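Local coordinates for protein member of DUF4221 family (PDB 3S9J) that is of unknown function but folds as a six-bladed beta-propeller, with sodium ions bound in the crystal, at residues D89-I93 with S105-Q109; V95-S101 with F125-F130; R276-Y280 with L309-F313; R281-M285 with Y328-F332. One frame throughout, in Å; residues are numbered along the deposited sequence. Where two conformers were deposited one is given.

Overall arrangement
Following the chain from the N terminus, contact 1 comes first: residues 89-93 meet 105-109 across the hairpin of strands 93-97 and 102-106. Contact 2 crosses it, because 95-101 begins inside that span and reaches 125-130, the connection on the way to strand 139-141 of the next blade; Ile106 of contact 1 packs on Val95 of contact 2. In series after these, contact 3 closes the long excursion between strands 278-284 and 304-309. Contact 4 crosses it, carrying strand 278-284 on to strand 327-334 of the blade that joins both chain ends. Contacts 2 and 3 lie on opposite sides of the chain's centre, their centres about 31 Å apart.

Contact 1 of 4, residues D89-I93 with S105-Q109; sequences DSQYI and SINSQ. With FMT (formic acid), chain I.
Ile93 and Ile106 form an antiparallel hydrogen-bonded pair: Ile93 N gives to Ile106 O at 3.0 Å and Ile106 N gives to Ile93 O at 2.8 Å, with N-H...O angles of 172° and 164°. Their side chains lie on the same face of the sheet, where CB of Ile93 meets CG1 of Ile106 at 3.8 Å. Beside this pair Tyr92 swings its ring over to Ser105, CE1 standing 3.6 Å from Ser105 CB. A water in the plane of the ring then links Tyr92 OH to Ser105 OG. At the turn end of the contact, Gln91 bends back at chi2 (-53°) and brings OE1 to a second water, which also donates to Gln91 O and accepts from Ser108 N; the NE2 of Gln91 is bonded to Glu36. Asn107 OD1 accepts Gln109 N at 2.9 Å from above the carbonyl plane, an Asx turn, and also Glu111 N, while ND2 gives to O2 of a formic acid, probably from the crystallisation liquor, at 2.7 Å. With a leucine in its place, the N-H groups of Gln109 and Glu111 would probably lose their side-chain acceptor and the turn would be freer to move. In the blade, strand 112-117 lies beyond Ser105, Tyr92 packs on its Ile113 and Tyr116, and Ile93 meets Ile68 of strand 63-69 in the preceding blade.

Contact 2 of 4, residues V95-S101 with F125-F130; sequences VAQNNIS and FTPLSF. With FMT (formic acid), chain P.
Asn98 reaches across to the backbone of Leu128, and these two residues, with Phe125, bury the most surface here. Its OD1 accepts Leu128 N at 2.9 Å, the donor lying in the carbonyl plane and on a lone pair, with an N-H...O angle of 159°. CG stands anti to the backbone N (chi1 -180°), which sends the amide out over the 125-130 segment. The other end of the amide is held too: ND2 gives to Asn99 OD1 at 3.1 Å, close to the amide plane, so both ends fix its rotation. The Phe125 ring stands nearly perpendicular to this amide, the planes 83° apart, and offers its edge: ND2 of Asn98 lies in the ring plane near CZ, and the backbone O of Asn98 comes to 3.3 Å from CE1. Ser101 OG approaches the same ring obliquely, 3.3 Å from CD1.

Asn98 and Asn99 form the short 3-10 segment of a beta hairpin, the link between strands 93-97 and 102-106 of one propeller blade, while 125-130 belongs to the connection running to the next blade. A water bonded to Asn98 N donates to Leu128 O, so Asn98 holds the N-H of Leu128 by its side chain and the C=O through water. CD1 of Leu128 lies 3.6 Å from Ser101 C, against the end of the turn, and the side chain also packs on Phe118. Further along, Ala96 CB sits over one face of the Phe130 ring, 4.1 Å from its centroid, a CH-pi contact; the same ring packs on Ile145 and Leu147 of strand 144-148.

Contact 3 of 4, residues R276-Y280 with L309-F313; sequences RNVYY and LNADF
Tyr279 and Phe313 stack ring on ring across the contact, in an offset arrangement with centroids 4.5 Å apart and planes at 28°. CE1 of Phe313 stands over one face of the tyrosine ring, displaced toward its rim, and CZ of Phe313 approaches the hydroxyl end, 3.5 Å from Tyr279 OH. Both side chains place CG anti to their own carbonyl carbon (chi1 -59° for Tyr279); Phe313, its backbone left-handed at the end of the type I turn from Asn310, is probably brought round to the strand by it. In the plane of the Tyr279 ring, Asn310 O meets the edge at CD1, 3.6 Å away. In the backbone, Tyr279 and Leu309 form an antiparallel hydrogen-bonded pair, Tyr279 N reaching Leu309 O at 2.8 Å and Leu309 N returning to Tyr279 O at 2.9 Å. Asn277, in a G1 beta bulge opposite Asp273, lays its amide against Ala311, ND2 3.6 Å from CB, while OD1 bonds to Tyr272 OH. Replacing Tyr279 by a leucine would probably take away the stack on this side of Phe313, leaving it Tyr234, and rob Asn206 and a bridging water of the hydroxyl they share. That water lies 2.7 Å from Tyr279 OH and donates to Ala311 O, and another joins Asn277 O to Ala311 N. The chemistry is thus mixed, consistent with a turn held by the paired backbone, the ring stack and the waters together.

Contact 4 of 4, residues R281-M285 with Y328-F332; sequences RFAEM and YKMSF
Glu284 and Tyr328 bridge two adjacent blades of the propeller, joining strand 278-284 to strand 327-334 of the closing blade, in which strands from both chain ends pair. Tyr328 OH donates to Glu284 OE2 at 2.6 Å. The oxygen lies in the plane of the tyrosine ring, at its edge, but the hydroxyl comes from well above the carboxylate plane, 61° out of it. Glu284 gets there by an extended chain beyond CG (chi2 -170°), and its other oxygen, OE1, forms salt bridges to Lys302 and Arg266, so the buried carboxylate probably keeps its negative charge. A water accepts from Lys329 NZ and donates to Glu284 OE2 at 2.7 Å, linking two charges whose atoms stand 4.8 Å apart, OE2 to NZ; NZ is also bonded to Thr298. Next to this polar group, CE2 of Phe282 touches Tyr328 CB at 3.8 Å, and CZ of Phe282 approaches Ser331 OG, which donates to Tyr328 O across the corner at Lys329 and Met330. Phe282 packs on Phe304 and Val306 of strand 304-309, meets His269 of strand 266-273 edge-to-face, and touches Ile340 of strand 337-341.

Contact 1 of 4, residues D89-I93 with S105-Q109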
loop_
_atom_site.group_PDB
_atom_site.type_symbol
_atom_site.label_atom_id
_atom_site.label_comp_id
_atom_site.label_asym_id
_atom_site.label_seq_id
_atom_site.Cartn_x
_atom_site.Cartn_y
_atom_site.Cartn_z
ATOM N N ASP A 89 -0.637 17.349 2.825
ATOM C CA ASP A 89 -0.907 17.404 4.259
ATOM C C ASP A 89 -2.402 17.367 4.501
ATOM O O ASP A 89 -3.163 17.027 3.588
ATOM C CB ASP A 89 -0.212 18.614 4.894
ATOM C CG ASP A 89 -0.684 19.954 4.331
ATOM O OD1 ASP A 89 -1.803 20.080 3.834
ATOM O OD2 ASP A 89 0.103 20.917 4.394
ATOM N N SER A 90 -2.843 17.690 5.712
ATOM C CA SER A 90 -4.254 17.515 6.074
ATOM C C SER A 90 -5.147 18.639 5.587
ATOM O O SER A 90 -6.360 18.554 5.710
ATOM C CB SER A 90 -4.405 17.388 7.584
ATOM O OG SER A 90 -4.085 18.604 8.246
ATOM N N GLN A 91 -4.571 19.676 4.989
ATOM C CA GLN A 91 -5.382 20.803 4.514
ATOM C C GLN A 91 -6.066 20.535 3.192
ATOM O O GLN A 91 -7.050 21.215 2.833
ATOM C CB GLN A 91 -4.508 22.058 4.384
ATOM C CG GLN A 91 -3.880 22.509 5.702
ATOM C CD GLN A 91 -4.897 22.680 6.826
ATOM O OE1 GLN A 91 -5.934 23.313 6.653
ATOM N NE2 GLN A 91 -4.607 22.093 7.976
ATOM N N TYR A 92 -5.556 19.542 2.465
ATOM C CA TYR A 92 -6.092 19.140 1.175
ATOM C C TYR A 92 -5.835 17.671 1.026
ATOM O O TYR A 92 -4.686 17.223 0.896
ATOM C CB TYR A 92 -5.370 19.915 0.059
ATOM C CG TYR A 92 -5.892 19.624 -1.363
ATOM C CD1 TYR A 92 -7.030 20.249 -1.854
ATOM C CD2 TYR A 92 -5.220 18.743 -2.194
ATOM C CE1 TYR A 92 -7.490 20.014 -3.164
ATOM C CE2 TYR A 92 -5.678 18.480 -3.494
ATOM C CZ TYR A 92 -6.801 19.121 -3.962
ATOM O OH TYR A 92 -7.221 18.884 -5.252
ATOM N N ILE A 93 -6.931 16.936 1.135
ATOM C CA ILE A 93 -6.923 15.473 1.189
ATOM C C ILE A 93 -7.713 14.954 -0.004
ATOM O O ILE A 93 -8.788 15.461 -0.305
ATOM C CB ILE A 93 -7.558 14.969 2.517
ATOM C CG1 ILE A 93 -6.625 15.250 3.705
ATOM C CG2 ILE A 93 -7.901 13.419 2.444
ATOM C CD1 ILE A 93 -7.352 15.240 5.096
ATOM N N SER A 105 -11.837 15.772 -3.412
ATOM C CA SER A 105 -10.929 16.517 -2.561
ATOM C C SER A 105 -11.721 17.123 -1.427
ATOM O O SER A 105 -12.862 17.555 -1.598
ATOM C CB SER A 105 -10.162 17.582 -3.329
ATOM O OG SER A 105 -11.079 18.418 -4.008
ATOM N N ILE A 106 -11.132 17.073 -0.237
ATOM C CA ILE A 106 -11.750 17.637 0.963
ATOM C C ILE A 106 -10.763 18.489 1.720
ATOM O O ILE A 106 -9.543 18.366 1.542
ATOM C CB ILE A 106 -12.339 16.546 1.899
ATOM C CG1 ILE A 106 -11.259 15.638 2.487
ATOM C CG2 ILE A 106 -13.350 15.686 1.169
ATOM C CD1 ILE A 106 -11.799 14.666 3.554
ATOM N N ASN A 107 -11.286 19.394 2.554
ATOM C CA ASN A 107 -10.410 20.133 3.484
ATOM C C ASN A 107 -10.360 19.483 4.883
ATOM O O ASN A 107 -10.926 18.402 5.095
ATOM C CB ASN A 107 -10.801 21.613 3.549
ATOM C CG ASN A 107 -12.169 21.852 4.148
ATOM O OD1 ASN A 107 -12.695 21.011 4.863
ATOM N ND2 ASN A 107 -12.760 23.026 3.856
ATOM N N SER A 108 -9.676 20.141 5.834
ATOM C CA SER A 108 -9.452 19.579 7.165
ATOM C C SER A 108 -10.730 19.514 7.991
ATOM O O SER A 108 -10.745 18.905 9.043
ATOM C CB SER A 108 -8.390 20.395 7.917
ATOM O OG SER A 108 -8.775 21.756 8.046
ATOM N N GLN A 109 -11.783 20.171 7.514
ATOM C CA GLN A 109 -13.085 20.141 8.166
ATOM C C GLN A 109 -14.002 19.111 7.505
ATOM O O GLN A 109 -15.200 19.010 7.834
ATOM C CB GLN A 109 -13.699 21.554 8.148
ATOM C CG GLN A 109 -12.899 22.592 8.962
ATOM C CD GLN A 109 -11.649 23.121 8.242
ATOM O OE1 GLN A 109 -11.707 23.553 7.082
ATOM N NE2 GLN A 109 -10.513 23.098 8.942
HETATM C C FMT I . -11.132 24.799 1.142
HETATM O O1 FMT I . -9.903 24.642 1.123
HETATM O O2 FMT I . -11.753 24.954 2.193
HETATM O O HOH W 1 -8.112 22.633 5.066
HETATM O O HOH W 2 -7.798 24.249 8.316
HETATM O O HOH W 3 -9.609 19.682 -5.920
#

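Contact 2 of 4, residues V95-S101 with F125-F130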
loop_
_atom_site.group_PDB
_atom_site.type_symbol
_atom_site.label_atom_id
_atom_site.label_comp_id
_atom_site.label_asym_id
_atom_site.label_seq_id
_atom_site.Cartn_x
_atom_site.Cartn_y
_atom_site.Cartn_z
ATOM N N VAL A 95 -9.693 11.658 -1.605
ATOM C CA VAL A 95 -10.328 10.426 -1.168
ATOM C C VAL A 95 -10.876 9.672 -2.368
ATOM O O VAL A 95 -11.358 10.249 -3.336
ATOM C CB VAL A 95 -11.450 10.613 -0.095
ATOM C CG1 VAL A 95 -10.930 11.424 1.143
ATOM C CG2 VAL A 95 -12.702 11.257 -0.703
ATOM N N ALA A 96 -10.741 8.357 -2.292
ATOM C CA ALA A 96 -11.183 7.431 -3.347
ATOM C C ALA A 96 -12.535 6.841 -2.948
ATOM O O ALA A 96 -12.717 6.372 -1.817
ATOM C CB ALA A 96 -10.175 6.296 -3.563
ATOM N N GLN A 97 -13.479 6.866 -3.887
ATOM C CA GLN A 97 -14.805 6.295 -3.675
ATOM C C GLN A 97 -15.083 5.328 -4.820
ATOM O O GLN A 97 -15.889 5.599 -5.730
ATOM C CB GLN A 97 -15.862 7.385 -3.545
ATOM C CG GLN A 97 -15.544 8.480 -2.530
ATOM C CD GLN A 97 -16.694 9.352 -2.258
ATOM O OE1 GLN A 97 -17.679 8.919 -1.655
ATOM N NE2 GLN A 97 -16.611 10.601 -2.704
ATOM N N ASN A 98 -14.375 4.212 -4.773
ATOM C CA ASN A 98 -14.495 3.171 -5.799
ATOM C C ASN A 98 -15.920 2.836 -6.224
ATOM O O ASN A 98 -16.211 2.780 -7.427
ATOM C CB ASN A 98 -13.803 1.914 -5.338
ATOM C CG ASN A 98 -13.884 0.785 -6.358
ATOM O OD1 ASN A 98 -13.140 0.765 -7.306
ATOM N ND2 ASN A 98 -14.784 -0.178 -6.129
ATOM N N ASN A 99 -16.825 2.593 -5.266
ATOM C CA ASN A 99 -18.103 2.001 -5.588
ATOM C C ASN A 99 -18.987 2.931 -6.394
ATOM O O ASN A 99 -19.926 2.481 -7.020
ATOM C CB ASN A 99 -18.836 1.551 -4.325
ATOM C CG ASN A 99 -18.189 0.352 -3.668
ATOM O OD1 ASN A 99 -17.251 -0.254 -4.193
ATOM N ND2 ASN A 99 -18.707 -0.006 -2.472
ATOM N N ILE A 100 -18.677 4.231 -6.401
ATOM C CA ILE A 100 -19.421 5.203 -7.164
ATOM C C ILE A 100 -18.560 5.921 -8.244
ATOM O O ILE A 100 -18.966 6.959 -8.762
ATOM C CB ILE A 100 -20.148 6.254 -6.253
ATOM C CG1 ILE A 100 -19.151 7.040 -5.385
ATOM C CG2 ILE A 100 -21.250 5.584 -5.380
ATOM C CD1 ILE A 100 -19.755 8.307 -4.795
ATOM N N SER A 101 -17.403 5.348 -8.564
ATOM C CA SER A 101 -16.517 5.869 -9.596
ATOM C C SER A 101 -16.149 7.343 -9.364
ATOM O O SER A 101 -16.194 8.153 -10.294
ATOM C CB SER A 101 -17.178 5.668 -10.966
ATOM O OG SER A 101 -17.179 4.263 -11.282
ATOM N N PHE A 125 -16.338 1.434 -15.967
ATOM C CA PHE A 125 -15.937 1.338 -14.584
ATOM C C PHE A 125 -14.507 0.848 -14.528
ATOM O O PHE A 125 -14.133 -0.094 -15.231
ATOM C CB PHE A 125 -16.833 0.354 -13.816
ATOM C CG PHE A 125 -16.359 0.113 -12.414
ATOM C CD1 PHE A 125 -16.735 0.969 -11.389
ATOM C CD2 PHE A 125 -15.492 -0.929 -12.141
ATOM C CE1 PHE A 125 -16.263 0.765 -10.086
ATOM C CE2 PHE A 125 -15.012 -1.129 -10.838
ATOM C CZ PHE A 125 -15.410 -0.264 -9.825
ATOM N N THR A 126 -13.704 1.462 -13.653
ATOM C CA THR A 126 -12.346 0.988 -13.382
ATOM C C THR A 126 -12.085 1.129 -11.872
ATOM O O THR A 126 -12.451 2.145 -11.279
ATOM C CB THR A 126 -11.260 1.747 -14.242
ATOM O OG1 THR A 126 -9.965 1.267 -13.907
ATOM C CG2 THR A 126 -11.308 3.240 -14.030
ATOM N N PRO A 127 -11.497 0.090 -11.234
ATOM C CA PRO A 127 -11.275 0.221 -9.781
ATOM C C PRO A 127 -10.427 1.440 -9.414
ATOM O O PRO A 127 -9.394 1.672 -10.020
ATOM C CB PRO A 127 -10.584 -1.098 -9.402
ATOM C CG PRO A 127 -11.164 -2.092 -10.403
ATOM C CD PRO A 127 -11.303 -1.300 -11.702
ATOM N N LEU A 128 -10.897 2.186 -8.416
ATOM C CA LEU A 128 -10.216 3.389 -7.903
ATOM C C LEU A 128 -9.764 3.122 -6.490
ATOM O O LEU A 128 -10.604 2.910 -5.604
ATOM C CB LEU A 128 -11.180 4.564 -7.828
ATOM C CG LEU A 128 -11.810 4.978 -9.123
ATOM C CD1 LEU A 128 -12.748 6.155 -8.841
ATOM C CD2 LEU A 128 -10.698 5.319 -10.103
ATOM N N SER A 129 -8.460 3.121 -6.267
ATOM C CA SER A 129 -7.969 2.905 -4.929
ATOM C C SER A 129 -6.589 3.479 -4.723
ATOM O O SER A 129 -5.800 3.618 -5.670
ATOM C CB SER A 129 -7.930 1.388 -4.606
ATOM O OG SER A 129 -7.513 1.170 -3.257
ATOM N N PHE A 130 -6.352 3.836 -3.476
ATOM C CA PHE A 130 -5.021 4.062 -2.932
ATOM C C PHE A 130 -5.130 3.750 -1.436
ATOM O O PHE A 130 -6.239 3.738 -0.862
ATOM C CB PHE A 130 -4.435 5.462 -3.235
ATOM C CG PHE A 130 -5.422 6.602 -3.189
ATOM C CD1 PHE A 130 -5.809 7.169 -1.994
ATOM C CD2 PHE A 130 -5.883 7.185 -4.373
ATOM C CE1 PHE A 130 -6.718 8.234 -1.986
ATOM C CE2 PHE A 130 -6.776 8.249 -4.352
ATOM C CZ PHE A 130 -7.174 8.778 -3.157
HETATM C C FMT P . -21.056 2.197 -0.697
HETATM O O1 FMT P . -21.238 1.770 -1.855
HETATM O O2 FMT P . -21.923 2.815 -0.048
HETATM O O HOH W 4 -12.136 3.440 -3.197
HETATM O O HOH W 5 -14.264 3.293 -9.524
HETATM O O HOH W 6 -14.750 3.841 -12.105
#

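Contact 3 of 4, residues R276-Y280 with L309-F313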
loop_
_atom_site.group_PDB
_atom_site.type_symbol
_atom_site.label_atom_id
_atom_site.label_comp_id
_atom_site.label_asym_id
_atom_site.label_seq_id
_atom_site.Cartn_x
_atom_site.Cartn_y
_atom_site.Cartn_z
ATOM N N ARG A 276 16.173 8.587 5.000
ATOM C CA ARG A 276 17.465 7.906 4.861
ATOM C C ARG A 276 17.826 7.582 3.406
ATOM O O ARG A 276 18.939 7.127 3.139
ATOM C CB ARG A 276 17.465 6.646 5.737
ATOM C CG ARG A 276 17.716 6.967 7.203
ATOM C CD ARG A 276 17.043 6.025 8.130
ATOM N NE ARG A 276 15.607 6.177 8.016
ATOM C CZ ARG A 276 14.864 7.020 8.733
ATOM N NH1 ARG A 276 15.405 7.767 9.704
ATOM N NH2 ARG A 276 13.564 7.093 8.486
ATOM N N ASN A 277 16.912 7.850 2.476
ATOM C CA ASN A 277 17.111 7.580 1.048
ATOM C C ASN A 277 17.412 6.091 0.742
ATOM O O ASN A 277 18.377 5.751 0.045
ATOM C CB ASN A 277 18.217 8.502 0.487
ATOM C CG ASN A 277 18.139 8.674 -1.024
ATOM O OD1 ASN A 277 17.095 8.481 -1.641
ATOM N ND2 ASN A 277 19.263 9.080 -1.627
ATOM N N VAL A 278 16.562 5.226 1.285
ATOM C CA VAL A 278 16.625 3.777 1.088
ATOM C C VAL A 278 15.230 3.263 0.763
ATOM O O VAL A 278 14.264 4.007 0.855
ATOM C CB VAL A 278 17.189 3.051 2.352
ATOM C CG1 VAL A 278 18.632 3.471 2.628
ATOM C CG2 VAL A 278 16.323 3.323 3.569
ATOM N N TYR A 279 15.141 2.005 0.353
ATOM C CA TYR A 279 13.863 1.345 0.107
ATOM C C TYR A 279 13.748 0.112 0.977
ATOM O O TYR A 279 14.750 -0.536 1.284
ATOM C CB TYR A 279 13.727 0.926 -1.357
ATOM C CG TYR A 279 13.830 2.066 -2.334
ATOM C CD1 TYR A 279 15.083 2.543 -2.748
ATOM C CD2 TYR A 279 12.681 2.681 -2.841
ATOM C CE1 TYR A 279 15.178 3.625 -3.645
ATOM C CE2 TYR A 279 12.769 3.741 -3.739
ATOM C CZ TYR A 279 14.010 4.210 -4.130
ATOM O OH TYR A 279 14.097 5.256 -5.011
ATOM N N TYR A 280 12.520 -0.212 1.355
ATOM C CA TYR A 280 12.199 -1.431 2.090
ATOM C C TYR A 280 11.249 -2.274 1.240
ATOM O O TYR A 280 10.187 -1.789 0.828
ATOM C CB TYR A 280 11.531 -1.122 3.429
ATOM C CG TYR A 280 12.302 -0.168 4.291
ATOM C CD1 TYR A 280 13.522 -0.527 4.831
ATOM C CD2 TYR A 280 11.796 1.104 4.592
ATOM C CE1 TYR A 280 14.260 0.359 5.609
ATOM C CE2 TYR A 280 12.529 1.999 5.386
ATOM C CZ TYR A 280 13.750 1.611 5.902
ATOM O OH TYR A 280 14.496 2.492 6.669
ATOM N N LEU A 309 17.194 -1.819 0.476
ATOM C CA LEU A 309 17.946 -1.489 -0.725
ATOM C C LEU A 309 18.394 -0.034 -0.621
ATOM O O LEU A 309 17.661 0.812 -0.089
ATOM C CB LEU A 309 17.094 -1.661 -1.981
ATOM C CG LEU A 309 16.506 -3.056 -2.229
ATOM C CD1 LEU A 309 15.054 -3.194 -1.684
ATOM C CD2 LEU A 309 16.580 -3.419 -3.728
ATOM N N ASN A 310 19.583 0.266 -1.127
ATOM C CA ASN A 310 20.039 1.650 -1.119
ATOM C C ASN A 310 19.445 2.402 -2.310
ATOM O O ASN A 310 18.641 1.838 -3.048
ATOM C CB ASN A 310 21.583 1.746 -1.051
ATOM C CG ASN A 310 22.272 1.183 -2.274
ATOM O OD1 ASN A 310 21.675 1.040 -3.344
ATOM N ND2 ASN A 310 23.559 0.883 -2.127
ATOM N N ALA A 311 19.856 3.655 -2.516
ATOM C CA ALA A 311 19.232 4.521 -3.533
ATOM C C ALA A 311 19.528 4.055 -4.958
ATOM O O ALA A 311 18.825 4.433 -5.899
ATOM C CB ALA A 311 19.639 5.986 -3.328
ATOM N N ASP A 312 20.548 3.209 -5.111
ATOM C CA ASP A 312 20.890 2.642 -6.402
ATOM C C ASP A 312 20.265 1.268 -6.610
ATOM O O ASP A 312 20.596 0.578 -7.565
ATOM C CB ASP A 312 22.408 2.542 -6.537
ATOM C CG ASP A 312 23.102 3.906 -6.503
ATOM O OD1 ASP A 312 22.635 4.860 -7.165
ATOM O OD2 ASP A 312 24.138 4.007 -5.821
ATOM N N PHE A 313 19.348 0.894 -5.723
ATOM C CA PHE A 313 18.649 -0.384 -5.751
ATOM C C PHE A 313 19.557 -1.588 -5.591
ATOM O O PHE A 313 19.283 -2.653 -6.140
ATOM C CB PHE A 313 17.765 -0.491 -6.987
ATOM C CG PHE A 313 16.725 0.585 -7.050
ATOM C CD1 PHE A 313 15.562 0.481 -6.313
ATOM C CD2 PHE A 313 16.951 1.734 -7.778
ATOM C CE1 PHE A 313 14.611 1.493 -6.358
ATOM C CE2 PHE A 313 16.026 2.743 -7.814
ATOM C CZ PHE A 313 14.860 2.625 -7.114
HETATM O O HOH W 7 20.976 4.949 -0.138
HETATM O O HOH W 8 16.557 5.962 -5.738
#

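Contact 4 of 4, residues R281-M285 with Y328-F332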
loop_
_atom_site.group_PDB
_atom_site.type_symbol
_atom_site.label_atom_id
_atom_site.label_comp_id
_atom_site.label_asym_id
_atom_site.label_seq_id
_atom_site.Cartn_x
_atom_site.Cartn_y
_atom_site.Cartn_z
ATOM N N ARG A 281 11.606 -3.530 1.000
ATOM C CA ARG A 281 10.685 -4.455 0.370
ATOM C C ARG A 281 10.333 -5.568 1.352
ATOM O O ARG A 281 11.210 -6.260 1.902
ATOM C CB ARG A 281 11.266 -5.045 -0.920
ATOM C CG ARG A 281 10.208 -5.727 -1.754
ATOM C CD ARG A 281 10.738 -6.375 -3.023
ATOM N NE ARG A 281 9.630 -6.698 -3.906
ATOM C CZ ARG A 281 9.671 -7.530 -4.933
ATOM N NH1 ARG A 281 10.794 -8.193 -5.238
ATOM N NH2 ARG A 281 8.568 -7.715 -5.645
ATOM N N PHE A 282 9.044 -5.749 1.577
ATOM C CA PHE A 282 8.574 -6.791 2.485
ATOM C C PHE A 282 8.397 -8.101 1.699
ATOM O O PHE A 282 7.935 -8.085 0.554
ATOM C CB PHE A 282 7.228 -6.382 3.105
ATOM C CG PHE A 282 7.332 -5.330 4.197
ATOM C CD1 PHE A 282 7.828 -4.059 3.921
ATOM C CD2 PHE A 282 6.921 -5.604 5.483
ATOM C CE1 PHE A 282 7.916 -3.104 4.924
ATOM C CE2 PHE A 282 7.011 -4.663 6.493
ATOM C CZ PHE A 282 7.501 -3.387 6.204
ATOM N N ALA A 283 8.736 -9.226 2.330
ATOM C CA ALA A 283 8.595 -10.554 1.719
ATOM C C ALA A 283 7.862 -11.458 2.695
ATOM O O ALA A 283 8.196 -11.462 3.875
ATOM C CB ALA A 283 9.972 -11.118 1.416
ATOM N N GLU A 284 6.863 -12.190 2.204
ATOM C CA GLU A 284 6.123 -13.136 3.007
ATOM C C GLU A 284 6.761 -14.514 2.849
ATOM O O GLU A 284 6.966 -14.974 1.737
ATOM C CB GLU A 284 4.656 -13.189 2.577
ATOM C CG GLU A 284 3.969 -11.837 2.538
ATOM C CD GLU A 284 2.452 -11.896 2.353
ATOM O OE1 GLU A 284 1.894 -12.918 1.878
ATOM O OE2 GLU A 284 1.797 -10.887 2.713
HETATM N N MSE A 285 7.039 -15.165 3.971
HETATM C CA MSE A 285 7.619 -16.504 3.976
HETATM C C MSE A 285 6.564 -17.549 3.678
HETATM O O MSE A 285 5.368 -17.310 3.881
HETATM C CB MSE A 285 8.251 -16.798 5.319
HETATM C CG MSE A 285 9.379 -15.828 5.716
HETATM SE SE MSE A 285 10.893 -15.838 4.531
HETATM C CE MSE A 285 10.513 -14.276 3.435
ATOM N N TYR A 328 2.081 -6.183 9.728
ATOM C CA TYR A 328 2.924 -5.422 8.806
ATOM C C TYR A 328 2.139 -4.704 7.720
ATOM O O TYR A 328 2.712 -3.842 7.049
ATOM C CB TYR A 328 4.046 -6.287 8.207
ATOM C CG TYR A 328 3.588 -7.500 7.437
ATOM C CD1 TYR A 328 3.114 -7.365 6.126
ATOM C CD2 TYR A 328 3.621 -8.758 7.990
ATOM C CE1 TYR A 328 2.668 -8.465 5.398
ATOM C CE2 TYR A 328 3.210 -9.886 7.252
ATOM C CZ TYR A 328 2.734 -9.739 5.972
ATOM O OH TYR A 328 2.289 -10.802 5.236
ATOM N N LYS A 329 0.866 -5.021 7.560
ATOM C CA LYS A 329 -0.003 -4.266 6.683
ATOM C C LYS A 329 -0.405 -2.889 7.250
ATOM O O LYS A 329 -1.137 -2.139 6.590
ATOM C CB LYS A 329 -1.220 -5.090 6.261
ATOM C CG LYS A 329 -0.780 -6.313 5.453
ATOM C CD LYS A 329 -1.928 -7.031 4.798
ATOM C CE LYS A 329 -1.447 -8.247 4.046
ATOM N NZ LYS A 329 -2.557 -9.021 3.373
HETATM N N MSE A 330 0.117 -2.570 8.439
HETATM C CA MSE A 330 0.140 -1.205 8.971
HETATM C C MSE A 330 1.583 -0.811 9.285
HETATM O O MSE A 330 2.079 -0.994 10.415
HETATM C CB MSE A 330 -0.738 -1.074 10.203
HETATM C CG MSE A 330 -2.225 -0.944 9.884
HETATM SE SE MSE A 330 -3.267 -0.297 11.389
HETATM C CE MSE A 330 -3.057 -1.833 12.583
ATOM N N SER A 331 2.280 -0.359 8.250
ATOM C CA SER A 331 3.673 0.058 8.353
ATOM C C SER A 331 3.800 1.458 7.742
ATOM O O SER A 331 3.035 1.805 6.840
ATOM C CB SER A 331 4.607 -0.928 7.625
ATOM O OG SER A 331 4.630 -2.174 8.296
ATOM N N PHE A 332 4.740 2.243 8.252
ATOM C CA PHE A 332 5.053 3.548 7.674
ATOM C C PHE A 332 6.468 3.963 7.994
ATOM O O PHE A 332 7.081 3.491 8.961
ATOM C CB PHE A 332 4.082 4.623 8.157
ATOM C CG PHE A 332 4.266 5.053 9.603
ATOM C CD1 PHE A 332 3.566 4.404 10.630
ATOM C CD2 PHE A 332 5.077 6.130 9.946
ATOM C CE1 PHE A 332 3.701 4.787 11.949
ATOM C CE2 PHE A 332 5.226 6.525 11.294
ATOM C CZ PHE A 332 4.526 5.857 12.295
HETATM O O HOH W 9 -0.644 -10.373 1.792
#